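Local coordinates for protein 1-deoxy-D-xylulose 5-phosphate reductoisomerase (Zymomonas mobilis, PDB 1R0K) that catalyses the NADPH-dependent rearrangement and reduction of 1-deoxy-D-xylulose 5-phosphate to 2-C-methyl-D-erythritol 4-phosphate, a divalent-metal-requiring early step of isoprenoid biosynthesis, at residues L21-R26 against M280-E285; I34-N39 against K50-K55; A54-I59 against E78-A83; I171-S176 against M216-E221; L220-A225 against L310-I315. All blocks are in the same frame, centred on the assembly; numbering follows the deposited sequence.

Contact 1: L21-R26 against M280-E285; sequences LDLIER and METPAE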
# COMPACT_ATOMS: atom_id res chain seq x y z
N LEU B 21 1.53 22.94 -12.04
CA LEU B 21 1.07 23.51 -13.30
C LEU B 21 1.22 22.52 -14.45
O LEU B 21 0.39 22.47 -15.36
CB LEU B 21 1.84 24.80 -13.61
CG LEU B 21 1.25 26.03 -12.92
CD1 LEU B 21 2.18 27.21 -13.03
CD2 LEU B 21 -0.10 26.35 -13.55
N ASP B 22 2.29 21.73 -14.41
CA ASP B 22 2.53 20.72 -15.44
C ASP B 22 1.28 19.86 -15.58
O ASP B 22 0.76 19.67 -16.68
CB ASP B 22 3.72 19.84 -15.05
CG ASP B 22 4.04 18.78 -16.10
OD1 ASP B 22 4.81 19.07 -17.04
OD2 ASP B 22 3.51 17.65 -15.99
N LEU B 23 0.77 19.36 -14.46
CA LEU B 23 -0.42 18.51 -14.49
C LEU B 23 -1.68 19.27 -14.88
O LEU B 23 -2.53 18.74 -15.59
CB LEU B 23 -0.62 17.82 -13.13
CG LEU B 23 0.53 16.92 -12.68
CD1 LEU B 23 0.11 16.13 -11.43
CD2 LEU B 23 0.90 15.96 -13.80
N ILE B 24 -1.81 20.50 -14.41
CA ILE B 24 -2.98 21.31 -14.73
C ILE B 24 -3.04 21.62 -16.23
O ILE B 24 -4.09 21.49 -16.86
CB ILE B 24 -2.97 22.66 -13.95
CG1 ILE B 24 -3.17 22.39 -12.46
CG2 ILE B 24 -4.07 23.58 -14.48
CD1 ILE B 24 -3.02 23.62 -11.59
N GLU B 25 -1.91 22.01 -16.80
CA GLU B 25 -1.86 22.36 -18.21
C GLU B 25 -2.06 21.19 -19.18
O GLU B 25 -2.38 21.41 -20.36
CB GLU B 25 -0.58 23.12 -18.50
CG GLU B 25 -0.63 24.53 -17.91
CD GLU B 25 0.61 25.34 -18.20
OE1 GLU B 25 1.54 25.32 -17.36
OE2 GLU B 25 0.65 25.99 -19.26
N ARG B 26 -1.91 19.97 -18.69
CA ARG B 26 -2.13 18.77 -19.50
C ARG B 26 -3.62 18.44 -19.41
O ARG B 26 -4.10 17.49 -20.02
CB ARG B 26 -1.35 17.58 -18.95
CG ARG B 26 0.16 17.74 -18.98
CD ARG B 26 0.85 16.61 -18.23
NE ARG B 26 2.29 16.79 -18.24
CZ ARG B 26 3.07 16.56 -19.29
NH1 ARG B 26 2.54 16.12 -20.42
NH2 ARG B 26 4.37 16.79 -19.22
N MET B 280 -5.52 10.28 -11.62
CA MET B 280 -5.24 10.83 -12.94
C MET B 280 -3.88 10.35 -13.39
O MET B 280 -3.03 10.00 -12.57
CB MET B 280 -5.22 12.36 -12.90
CG MET B 280 -4.04 12.94 -12.13
SD MET B 280 -4.15 14.73 -11.91
CE MET B 280 -3.72 15.31 -13.57
N GLU B 281 -3.66 10.32 -14.69
CA GLU B 281 -2.37 9.90 -15.19
C GLU B 281 -1.39 11.06 -15.05
O GLU B 281 -1.78 12.22 -15.08
CB GLU B 281 -2.49 9.48 -16.66
CG GLU B 281 -1.18 8.99 -17.24
CD GLU B 281 -1.37 8.21 -18.52
OE1 GLU B 281 -2.00 8.74 -19.45
OE2 GLU B 281 -0.90 7.05 -18.58
N THR B 282 -0.12 10.73 -14.83
CA THR B 282 0.93 11.75 -14.76
C THR B 282 2.10 11.12 -15.50
O THR B 282 2.10 9.91 -15.74
CB THR B 282 1.40 12.07 -13.31
OG1 THR B 282 2.25 11.02 -12.84
CG2 THR B 282 0.20 12.22 -12.37
N PRO B 283 3.08 11.92 -15.91
CA PRO B 283 4.20 11.30 -16.62
C PRO B 283 5.28 10.75 -15.69
O PRO B 283 6.36 10.39 -16.14
CB PRO B 283 4.71 12.43 -17.52
CG PRO B 283 4.39 13.65 -16.74
CD PRO B 283 3.04 13.38 -16.13
N ALA B 284 4.98 10.67 -14.40
CA ALA B 284 5.95 10.14 -13.44
C ALA B 284 6.44 8.77 -13.90
O ALA B 284 5.67 7.95 -14.39
CB ALA B 284 5.32 10.04 -12.05
N GLU B 285 7.74 8.52 -13.72
CA GLU B 285 8.33 7.25 -14.12
C GLU B 285 7.90 6.09 -13.22
O GLU B 285 7.77 6.25 -12.00
CB GLU B 285 9.86 7.38 -14.11
CG GLU B 285 10.60 6.10 -14.42
CD GLU B 285 12.10 6.31 -14.55
OE1 GLU B 285 12.72 6.87 -13.62
OE2 GLU B 285 12.66 5.91 -15.59

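Contact 2: I34-N39 against K50-K55; sequences IALTAN and KRTNAK. With ACT (acetate ion), chain F.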
# COMPACT_ATOMS: atom_id res chain seq x y z
N ILE B 34 -7.92 29.92 -11.37
CA ILE B 34 -8.43 31.15 -10.80
C ILE B 34 -7.25 32.07 -10.52
O ILE B 34 -7.00 33.02 -11.27
CB ILE B 34 -9.20 30.89 -9.48
CG1 ILE B 34 -10.38 29.95 -9.74
CG2 ILE B 34 -9.71 32.21 -8.91
CD1 ILE B 34 -11.38 30.47 -10.74
N ALA B 35 -6.51 31.79 -9.46
CA ALA B 35 -5.36 32.62 -9.13
C ALA B 35 -4.06 31.85 -9.06
O ALA B 35 -4.03 30.66 -8.74
CB ALA B 35 -5.60 33.33 -7.80
N LEU B 36 -2.98 32.54 -9.40
CA LEU B 36 -1.64 31.99 -9.33
C LEU B 36 -0.85 33.04 -8.57
O LEU B 36 -1.06 34.23 -8.79
CB LEU B 36 -1.03 31.80 -10.72
CG LEU B 36 -1.67 30.79 -11.68
CD1 LEU B 36 -0.79 30.69 -12.92
CD2 LEU B 36 -1.81 29.42 -11.01
N THR B 37 0.04 32.62 -7.68
CA THR B 37 0.83 33.59 -6.94
C THR B 37 2.28 33.17 -6.96
O THR B 37 2.60 32.00 -7.15
CB THR B 37 0.39 33.70 -5.48
OG1 THR B 37 0.93 32.61 -4.72
CG2 THR B 37 -1.13 33.69 -5.37
N ALA B 38 3.17 34.14 -6.76
CA ALA B 38 4.59 33.88 -6.71
C ALA B 38 5.18 34.83 -5.68
O ALA B 38 4.46 35.67 -5.13
CB ALA B 38 5.23 34.13 -8.08
N ASN B 39 6.46 34.70 -5.40
CA ASN B 39 7.12 35.55 -4.42
C ASN B 39 7.86 36.69 -5.11
O ASN B 39 7.53 37.86 -4.91
CB ASN B 39 8.09 34.73 -3.57
CG ASN B 39 8.70 35.53 -2.44
OD1 ASN B 39 7.99 36.14 -1.64
ND2 ASN B 39 10.03 35.54 -2.37
N LYS B 50 -0.76 33.81 -18.06
CA LYS B 50 -1.25 34.03 -19.41
C LYS B 50 -1.54 32.72 -20.13
O LYS B 50 -2.53 32.61 -20.86
CB LYS B 50 -0.23 34.86 -20.21
CG LYS B 50 -0.15 36.30 -19.72
CD LYS B 50 0.73 37.17 -20.60
CE LYS B 50 2.19 36.80 -20.48
NZ LYS B 50 3.02 37.72 -21.31
N ARG B 51 -0.69 31.72 -19.93
CA ARG B 51 -0.89 30.42 -20.56
C ARG B 51 -2.21 29.79 -20.12
O ARG B 51 -3.00 29.35 -20.95
CB ARG B 51 0.23 29.45 -20.19
CG ARG B 51 1.60 29.80 -20.69
CD ARG B 51 2.47 28.56 -20.68
NE ARG B 51 2.53 27.93 -19.37
CZ ARG B 51 3.36 28.31 -18.40
NH1 ARG B 51 3.36 27.68 -17.23
NH2 ARG B 51 4.22 29.31 -18.61
N THR B 52 -2.42 29.75 -18.81
CA THR B 52 -3.62 29.15 -18.23
C THR B 52 -4.82 30.08 -18.21
O THR B 52 -5.88 29.71 -17.70
CB THR B 52 -3.36 28.68 -16.80
OG1 THR B 52 -3.04 29.81 -15.97
CG2 THR B 52 -2.19 27.70 -16.77
N ASN B 53 -4.66 31.27 -18.77
CA ASN B 53 -5.76 32.24 -18.81
C ASN B 53 -6.29 32.44 -17.39
O ASN B 53 -7.50 32.47 -17.17
CB ASN B 53 -6.88 31.71 -19.72
CG ASN B 53 -7.94 32.76 -20.00
OD1 ASN B 53 -9.03 32.43 -20.47
ND2 ASN B 53 -7.64 34.01 -19.70
N ALA B 54 -5.37 32.56 -16.44
CA ALA B 54 -5.73 32.75 -15.04
C ALA B 54 -6.49 34.06 -14.87
O ALA B 54 -6.28 35.01 -15.63
CB ALA B 54 -4.48 32.75 -14.17
N LYS B 55 -7.37 34.10 -13.88
CA LYS B 55 -8.15 35.30 -13.62
C LYS B 55 -7.31 36.35 -12.91
O LYS B 55 -7.50 37.55 -13.10
CB LYS B 55 -9.38 34.97 -12.79
CG LYS B 55 -10.26 36.18 -12.49
CD LYS B 55 -11.48 35.80 -11.68
CE LYS B 55 -12.30 37.04 -11.34
NZ LYS B 55 -13.49 36.71 -10.51
C ACT F . 9.58 32.86 -6.22
O ACT F . 8.57 33.35 -6.89
OXT ACT F . 10.49 33.54 -5.64
CH3 ACT F . 9.77 31.39 -6.05

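Contact 3: A54-I59 against E78-A83; sequences AKRAVI and EAAAGA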
# COMPACT_ATOMS: atom_id res chain seq x y z
N ALA B 54 -5.37 32.56 -16.44
CA ALA B 54 -5.73 32.75 -15.04
C ALA B 54 -6.49 34.06 -14.87
O ALA B 54 -6.28 35.01 -15.63
CB ALA B 54 -4.48 32.75 -14.17
N LYS B 55 -7.37 34.10 -13.88
CA LYS B 55 -8.15 35.30 -13.62
C LYS B 55 -7.31 36.35 -12.91
O LYS B 55 -7.50 37.55 -13.10
CB LYS B 55 -9.38 34.97 -12.79
CG LYS B 55 -10.26 36.18 -12.49
CD LYS B 55 -11.48 35.80 -11.68
CE LYS B 55 -12.30 37.04 -11.34
NZ LYS B 55 -13.49 36.71 -10.51
N ARG B 56 -6.37 35.90 -12.09
CA ARG B 56 -5.53 36.83 -11.35
C ARG B 56 -4.16 36.25 -11.04
O ARG B 56 -4.03 35.05 -10.81
CB ARG B 56 -6.23 37.23 -10.05
CG ARG B 56 -5.45 38.24 -9.21
CD ARG B 56 -6.21 38.56 -7.93
NE ARG B 56 -7.57 39.01 -8.22
CZ ARG B 56 -8.48 39.28 -7.29
NH1 ARG B 56 -8.17 39.17 -6.00
NH2 ARG B 56 -9.70 39.67 -7.65
N ALA B 57 -3.15 37.11 -11.02
CA ALA B 57 -1.79 36.72 -10.70
C ALA B 57 -1.31 37.65 -9.59
O ALA B 57 -1.45 38.87 -9.69
CB ALA B 57 -0.89 36.87 -11.92
N VAL B 58 -0.75 37.08 -8.53
CA VAL B 58 -0.29 37.89 -7.42
C VAL B 58 1.18 37.70 -7.14
O VAL B 58 1.66 36.58 -6.98
CB VAL B 58 -1.08 37.57 -6.14
CG1 VAL B 58 -0.71 38.56 -5.04
CG2 VAL B 58 -2.57 37.63 -6.41
N ILE B 59 1.91 38.81 -7.09
CA ILE B 59 3.32 38.76 -6.77
C ILE B 59 3.41 39.22 -5.31
O ILE B 59 2.94 40.30 -4.96
CB ILE B 59 4.15 39.68 -7.71
CG1 ILE B 59 5.64 39.41 -7.52
CG2 ILE B 59 3.81 41.15 -7.46
CD1 ILE B 59 6.06 38.02 -7.95
N GLU B 78 -5.74 39.59 -14.19
CA GLU B 78 -5.71 40.64 -13.19
C GLU B 78 -4.36 40.60 -12.48
O GLU B 78 -3.81 39.53 -12.24
CB GLU B 78 -6.82 40.43 -12.15
CG GLU B 78 -8.23 40.65 -12.68
CD GLU B 78 -9.29 40.17 -11.70
OE1 GLU B 78 -9.18 40.47 -10.49
OE2 GLU B 78 -10.25 39.49 -12.14
N ALA B 79 -3.83 41.77 -12.16
CA ALA B 79 -2.54 41.87 -11.48
C ALA B 79 -2.72 42.39 -10.05
O ALA B 79 -3.49 43.32 -9.82
CB ALA B 79 -1.61 42.78 -12.25
N ALA B 80 -2.01 41.78 -9.11
CA ALA B 80 -2.08 42.20 -7.72
C ALA B 80 -0.74 41.93 -7.05
O ALA B 80 0.09 41.19 -7.59
CB ALA B 80 -3.20 41.46 -6.99
N ALA B 81 -0.53 42.52 -5.88
CA ALA B 81 0.73 42.33 -5.16
C ALA B 81 0.57 42.60 -3.68
O ALA B 81 -0.40 43.24 -3.25
CB ALA B 81 1.80 43.26 -5.74
N GLY B 82 1.51 42.10 -2.88
CA GLY B 82 1.46 42.32 -1.45
C GLY B 82 0.89 41.14 -0.67
O GLY B 82 0.20 40.29 -1.24
N ALA B 83 1.18 41.11 0.63
CA ALA B 83 0.72 40.05 1.50
C ALA B 83 -0.80 39.89 1.53
O ALA B 83 -1.32 38.77 1.42
CB ALA B 83 1.24 40.28 2.92

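Contact 4: I171-S176 against M216-E221; sequences IIITAS and MNKGLE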
# COMPACT_ATOMS: atom_id res chain seq x y z
N ILE B 171 2.39 3.79 12.28
CA ILE B 171 2.67 4.52 11.05
C ILE B 171 4.19 4.60 11.00
O ILE B 171 4.84 5.05 11.94
CB ILE B 171 2.08 5.95 11.06
CG1 ILE B 171 0.56 5.89 10.90
CG2 ILE B 171 2.72 6.79 9.96
CD1 ILE B 171 -0.11 7.25 10.81
N ILE B 172 4.76 4.12 9.89
CA ILE B 172 6.20 4.12 9.72
C ILE B 172 6.61 5.21 8.75
O ILE B 172 6.28 5.16 7.57
CB ILE B 172 6.68 2.77 9.17
CG1 ILE B 172 6.16 1.63 10.04
CG2 ILE B 172 8.21 2.75 9.11
CD1 ILE B 172 6.41 0.26 9.44
N ILE B 173 7.32 6.21 9.26
CA ILE B 173 7.79 7.28 8.41
C ILE B 173 9.19 6.86 7.97
O ILE B 173 10.10 6.74 8.79
CB ILE B 173 7.89 8.62 9.17
CG1 ILE B 173 6.53 8.97 9.78
CG2 ILE B 173 8.36 9.72 8.23
CD1 ILE B 173 6.56 10.24 10.61
N THR B 174 9.35 6.60 6.69
CA THR B 174 10.66 6.20 6.18
C THR B 174 11.54 7.43 6.09
O THR B 174 11.06 8.55 5.91
CB THR B 174 10.54 5.52 4.81
OG1 THR B 174 9.72 6.32 3.94
CG2 THR B 174 9.93 4.13 4.97
N ALA B 175 12.85 7.22 6.23
CA ALA B 175 13.81 8.31 6.20
C ALA B 175 15.08 7.85 5.50
O ALA B 175 15.57 6.77 5.78
CB ALA B 175 14.15 8.76 7.63
N SER B 176 15.60 8.68 4.60
CA SER B 176 16.82 8.34 3.88
C SER B 176 17.96 8.25 4.88
O SER B 176 18.88 7.46 4.71
CB SER B 176 17.16 9.42 2.85
OG SER B 176 17.53 10.62 3.50
N MET B 216 16.52 17.08 11.12
CA MET B 216 15.50 17.96 11.68
C MET B 216 14.29 17.89 10.74
O MET B 216 13.14 17.98 11.17
CB MET B 216 16.01 19.40 11.75
CG MET B 216 15.03 20.39 12.34
SD MET B 216 14.58 20.02 14.05
CE MET B 216 16.08 20.46 14.89
N ASN B 217 14.57 17.71 9.45
CA ASN B 217 13.50 17.62 8.46
C ASN B 217 12.58 16.47 8.84
O ASN B 217 11.37 16.59 8.72
CB ASN B 217 14.07 17.43 7.04
CG ASN B 217 14.68 16.04 6.82
OD1 ASN B 217 15.42 15.52 7.66
ND2 ASN B 217 14.38 15.44 5.67
N LYS B 218 13.16 15.36 9.31
CA LYS B 218 12.36 14.21 9.72
C LYS B 218 11.57 14.49 10.98
O LYS B 218 10.44 14.02 11.13
CB LYS B 218 13.23 12.97 9.96
CG LYS B 218 13.55 12.19 8.72
CD LYS B 218 12.28 11.73 8.01
CE LYS B 218 12.56 11.59 6.53
NZ LYS B 218 11.39 11.17 5.75
N GLY B 219 12.17 15.25 11.90
CA GLY B 219 11.49 15.59 13.13
C GLY B 219 10.27 16.44 12.83
O GLY B 219 9.21 16.26 13.42
N LEU B 220 10.43 17.38 11.89
CA LEU B 220 9.33 18.26 11.51
C LEU B 220 8.24 17.46 10.80
O LEU B 220 7.05 17.71 10.96
CB LEU B 220 9.84 19.38 10.61
CG LEU B 220 10.95 20.23 11.26
CD1 LEU B 220 11.46 21.25 10.27
CD2 LEU B 220 10.40 20.91 12.50
N GLU B 221 8.66 16.48 10.00
CA GLU B 221 7.72 15.63 9.29
C GLU B 221 6.89 14.83 10.29
O GLU B 221 5.70 14.61 10.08
CB GLU B 221 8.48 14.68 8.35
CG GLU B 221 8.90 15.35 7.06
CD GLU B 221 9.81 14.47 6.23
OE1 GLU B 221 9.66 13.24 6.28
OE2 GLU B 221 10.67 15.03 5.50

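Contact 5: L220-A225 against L310-I315; sequences LELIEA and LAMESI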
# COMPACT_ATOMS: atom_id res chain seq x y z
N LEU B 220 10.43 17.38 11.89
CA LEU B 220 9.33 18.26 11.51
C LEU B 220 8.24 17.46 10.80
O LEU B 220 7.05 17.71 10.96
CB LEU B 220 9.84 19.38 10.61
CG LEU B 220 10.95 20.23 11.26
CD1 LEU B 220 11.46 21.25 10.27
CD2 LEU B 220 10.40 20.91 12.50
N GLU B 221 8.66 16.48 10.00
CA GLU B 221 7.72 15.63 9.29
C GLU B 221 6.89 14.83 10.29
O GLU B 221 5.70 14.61 10.08
CB GLU B 221 8.48 14.68 8.35
CG GLU B 221 8.90 15.35 7.06
CD GLU B 221 9.81 14.47 6.23
OE1 GLU B 221 9.66 13.24 6.28
OE2 GLU B 221 10.67 15.03 5.50
N LEU B 222 7.51 14.41 11.38
CA LEU B 222 6.81 13.65 12.40
C LEU B 222 5.74 14.52 13.04
O LEU B 222 4.62 14.07 13.29
CB LEU B 222 7.80 13.20 13.48
CG LEU B 222 7.19 12.52 14.70
CD1 LEU B 222 6.45 11.26 14.29
CD2 LEU B 222 8.29 12.20 15.70
N ILE B 223 6.09 15.78 13.30
CA ILE B 223 5.16 16.70 13.91
C ILE B 223 3.97 16.90 12.98
O ILE B 223 2.82 16.82 13.40
CB ILE B 223 5.84 18.05 14.21
CG1 ILE B 223 6.88 17.85 15.31
CG2 ILE B 223 4.80 19.09 14.63
CD1 ILE B 223 7.70 19.08 15.61
N GLU B 224 4.25 17.14 11.70
CA GLU B 224 3.19 17.33 10.72
C GLU B 224 2.30 16.11 10.63
O GLU B 224 1.07 16.23 10.56
CB GLU B 224 3.78 17.59 9.34
CG GLU B 224 4.58 18.86 9.21
CD GLU B 224 5.18 19.00 7.82
OE1 GLU B 224 6.27 18.43 7.58
OE2 GLU B 224 4.54 19.65 6.96
N ALA B 225 2.92 14.93 10.61
CA ALA B 225 2.17 13.67 10.52
C ALA B 225 1.25 13.50 11.71
O ALA B 225 0.12 13.02 11.58
CB ALA B 225 3.14 12.50 10.44
N LEU B 310 14.13 15.82 20.06
CA LEU B 310 13.57 17.15 20.30
C LEU B 310 12.17 17.23 19.70
O LEU B 310 11.25 17.75 20.34
CB LEU B 310 14.47 18.23 19.69
CG LEU B 310 15.85 18.39 20.35
CD1 LEU B 310 16.60 19.55 19.71
CD2 LEU B 310 15.68 18.62 21.85
N ALA B 311 12.01 16.73 18.49
CA ALA B 311 10.71 16.75 17.82
C ALA B 311 9.71 15.96 18.66
O ALA B 311 8.59 16.42 18.90
CB ALA B 311 10.83 16.14 16.42
N MET B 312 10.12 14.77 19.10
CA MET B 312 9.27 13.90 19.92
C MET B 312 8.82 14.60 21.20
O MET B 312 7.63 14.60 21.53
CB MET B 312 10.02 12.62 20.31
CG MET B 312 10.10 11.58 19.22
SD MET B 312 8.53 10.73 18.96
CE MET B 312 9.01 9.49 17.72
N GLU B 313 9.77 15.19 21.92
CA GLU B 313 9.46 15.88 23.17
C GLU B 313 8.56 17.09 22.92
O GLU B 313 7.64 17.36 23.70
CB GLU B 313 10.75 16.30 23.87
CG GLU B 313 11.69 15.14 24.14
CD GLU B 313 12.95 15.55 24.88
OE1 GLU B 313 13.52 16.62 24.56
OE2 GLU B 313 13.38 14.80 25.79
N SER B 314 8.82 17.81 21.84
CA SER B 314 8.00 18.97 21.51
C SER B 314 6.55 18.55 21.28
O SER B 314 5.63 19.21 21.77
CB SER B 314 8.56 19.68 20.27
OG SER B 314 9.84 20.23 20.54
N ILE B 315 6.34 17.46 20.55
CA ILE B 315 4.98 16.98 20.28
C ILE B 315 4.31 16.55 21.58
O ILE B 315 3.16 16.92 21.85
CB ILE B 315 4.98 15.77 19.32
CG1 ILE B 315 5.51 16.18 17.95
CG2 ILE B 315 3.56 15.21 19.18
CD1 ILE B 315 5.62 15.03 16.97

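Contact 1: L21-R26 against M280-E285
From helix 15-25, Leu23 meets the 280-285 loop with CB and both its methyls. Its CB takes the methyl CE of Met280 at 4.0 Å; the methionine chain is extended as far as SD and then bends (chi3 -75°), which turns CE to the helix. Farther out the leucine forks: CD1 lies 4.0 Å from Thr282 CG2, while CD2 sits between Thr282 CB, also at 4.0 Å, and Pro283 CD. A branched apolar residue suits this place because both methyls can lie against the threonine carbons while one also reaches the proline ring. Thr282 turns only carbon to the leucine; its OG1 accepts from Ala284 N, an ST turn, and is hydrogen-bonded to the backbone O of Asp254 of the second subunit. Nearer solvent, Pro283 CG rests over one face of the Arg26 guanidinium, 3.7 Å above its plane and toward its rim. Asp22 holds that plane: Arg26 NE meets Asp22 OD2 at 2.7 Å, almost straight (179°), in the guanidinium plane though from above the carboxylate plane, and NH2 reaches OD1. Arg267 also salt-bridges Asp22 OD2. This is helix-to-loop packing, the first helix of the Rossmann-type NADPH-binding domain leaning on a distant loop.

Contact 2: I34-N39 against K50-K55
Strand 31-38 and the turn that follows helix 42-51 come together where Lys55 N gives a weak hydrogen bond to Ile34 O, 2.8 Å long but bent to 130° at the hydrogen. The helix ends in a Schellman motif, with Asn53 at positive phi (54°), a conformation asparagine tolerates well, which turns the chain back toward the sheet. Leu36 points at this turn from the strand. Its CG lies 4.2 Å from Ala54 CB, and its CD1 is 3.9 Å from Thr52 OG1, the leucine and threonine crossing at a slant. The small alanine lets the turn come close. Thr52 suits a buried helix end because its hydroxyl, bonded to Ala48 O in the preceding turn, is satisfied and can lie against the leucine methyl. Lys55 approaches Ile34 O with CB alone, and its extended chain, CG opposite the backbone N (chi1 -179°), carries the ammonium away. At the strand's other end, Asn39 N donates at 2.9 Å to O of an acetate ion, probably from the crystallisation liquor; Thr13, Arg40 and Asn41, predicted to bind NADPH, hold it too. This is the helix-to-strand connection of a beta-alpha-beta unit in a Rossmann-type fold, the cofactor site probably at the strand's C-terminal end.

Contact 3: A54-I59 against E78-A83
Arg56 and Glu78, paired on neighbouring parallel strands, send their side chains to the same face of the sheet, where they cross with guanidinium and carboxylate planes 50° apart. The arginine bends at chi3 (-54°), bringing its side-on edge to the acid: NE at 3.1 Å and NH2 at 3.0 Å both donate to the single oxygen Glu78 OE1. The inclination makes the two bonds unlike. NH2 comes in on the syn side of OE1, near the carboxylate plane, whereas NE stands well above that plane. The other oxygen lies along Lys55, whose extended chain runs beside Glu78 in the same direction; OE2 is 3.3 Å from Lys55 CE but 4.6 Å from NZ, beyond a salt bridge.

Farther along this face Val58 CG2 meets Ala80 CB at 3.9 Å, and helix 83-90 packs over both. The other face carries Ala57 and Ile59, packed against helices 42-51 and 65-72; there Ile59 CG2 and Ala81 CB are pressed to 3.4 Å, a tight fit that the small alanine permits. Between the faces runs a parallel ladder, from Glu78 N to Lys55 O at one end to Gly82 N and Ile59 O at the other. Gly82, at the N-cap of the next helix, has backbone angles (phi 99°) at which a CB would strike the preceding carbonyl.

Chemically, the contact divides into a charged end, partly exposed, and an apolar end between helices. With two donors on OE1 and a lysine nearby, Glu78 would probably be kept ionised, and the ion pair lies beside the first bridge of the ladder.

Contact 4: I171-S176 against M216-E221
The flat peptide carbonyl of Thr174 and the carboxylate of Glu221 are joined through one atom, Lys218 NZ. Lys218 NZ meets Thr174 O in the carbonyl plane, 2.6 Å away with an angle of 149° at the oxygen, and at 2.7 Å it meets Glu221 OE1 on the syn side, 18° out of the carboxylate plane. Ile173 CG2 flanks the pair, 4.2 Å from Glu221 OE1, an apolar neighbour beside the polar cluster. A lysine suits the place because its long chain can carry a charge from the helix to the strand's backbone. Here the chain bends at chi2 (-58°) and lies along the methyl of Ala175, with CG, CD and CE all close; the approach of Lys218 CE to Ala175 CB, 3.4 Å, is tighter than usual. NZ also forms a salt bridge with Glu152, so one ammonium is shared by two acids of the predicted metal site. The short segments of strand and helix run roughly antiparallel, their axes 10.0 Å apart at closest approach. Ser176, Asn217, Lys218 and Glu221 are predicted to bind 1-deoxy-D-xylulose 5-phosphate, and Glu152 and Glu221 the metal, manganese: the arrangement is consistent with the substrate and metal site of a DXP reductoisomerase.

Contact 5: L220-A225 against L310-I315
Leu310 O, on the helix that presents Ala311, Met312 and Ile315 to Leu222 and Ile223, is gripped by two donors of one residue. Ser314 N makes the ordinary helical bond at 2.9 Å, and Ser314 OG, turned back along the helix (chi1 -66°), adds a second from the opposite face of the carbonyl plane. Serine thus satisfies its hydroxyl within its own helix, as a buried position requires. The motif is a pair of nearly parallel packed helices, 216-229 and 307-317, whose short segments here have axes 9.1 Å apart and cross at -28°. Ala311, a small residue facing the other helix, lets Ile223 lie over it: its CB is 4.4 Å from Ile223 CD1.

The larger side chains meet beyond it. Leu222, with CG opposite the backbone N (chi1 174°), reaches to the facing helix and directs CD2 to the end of Met312, the two side chains meeting at about a right angle. The flexible thioether bends at chi2 to follow the leucine, so that SD as well as CE touches the same methyl. Leu222 CG also receives Ile315 CD1 at 3.7 Å. Met325 packs on Ile223 and Ser314, so a third helix, 321-337, joins the packing. Packing is tight at the isoleucines, which cross at a slant: Ile223 CG1 and Ile315 CG1 are 3.4 Å apart, and Ile315 CD1 reaches past to 3.5 Å from Ile223 CA.

Contacts 2 and 3, centres 8 Å apart, share Ala54 and Lys55 and join elements of successive beta-alpha-beta units of the seven-stranded parallel sheet. Contact 1, on the same side of the chain's centre as contact 2, touches it through the Glu25-Arg51 salt bridge. Contacts 4 and 5, centres 9 Å apart, lie opposite contacts 2 and 3 and both use helix 216-229. Along the chain contact 3 begins where contact 2 ends, contact 4 follows, and all three are nested in the loop closed by contact 1, which contact 5 crosses. Contact 1 thus joins the nucleotide-binding part to the C-terminal region, while contact 4, which holds predicted substrate and metal residues, has its centre 33 Å from that of contact 2.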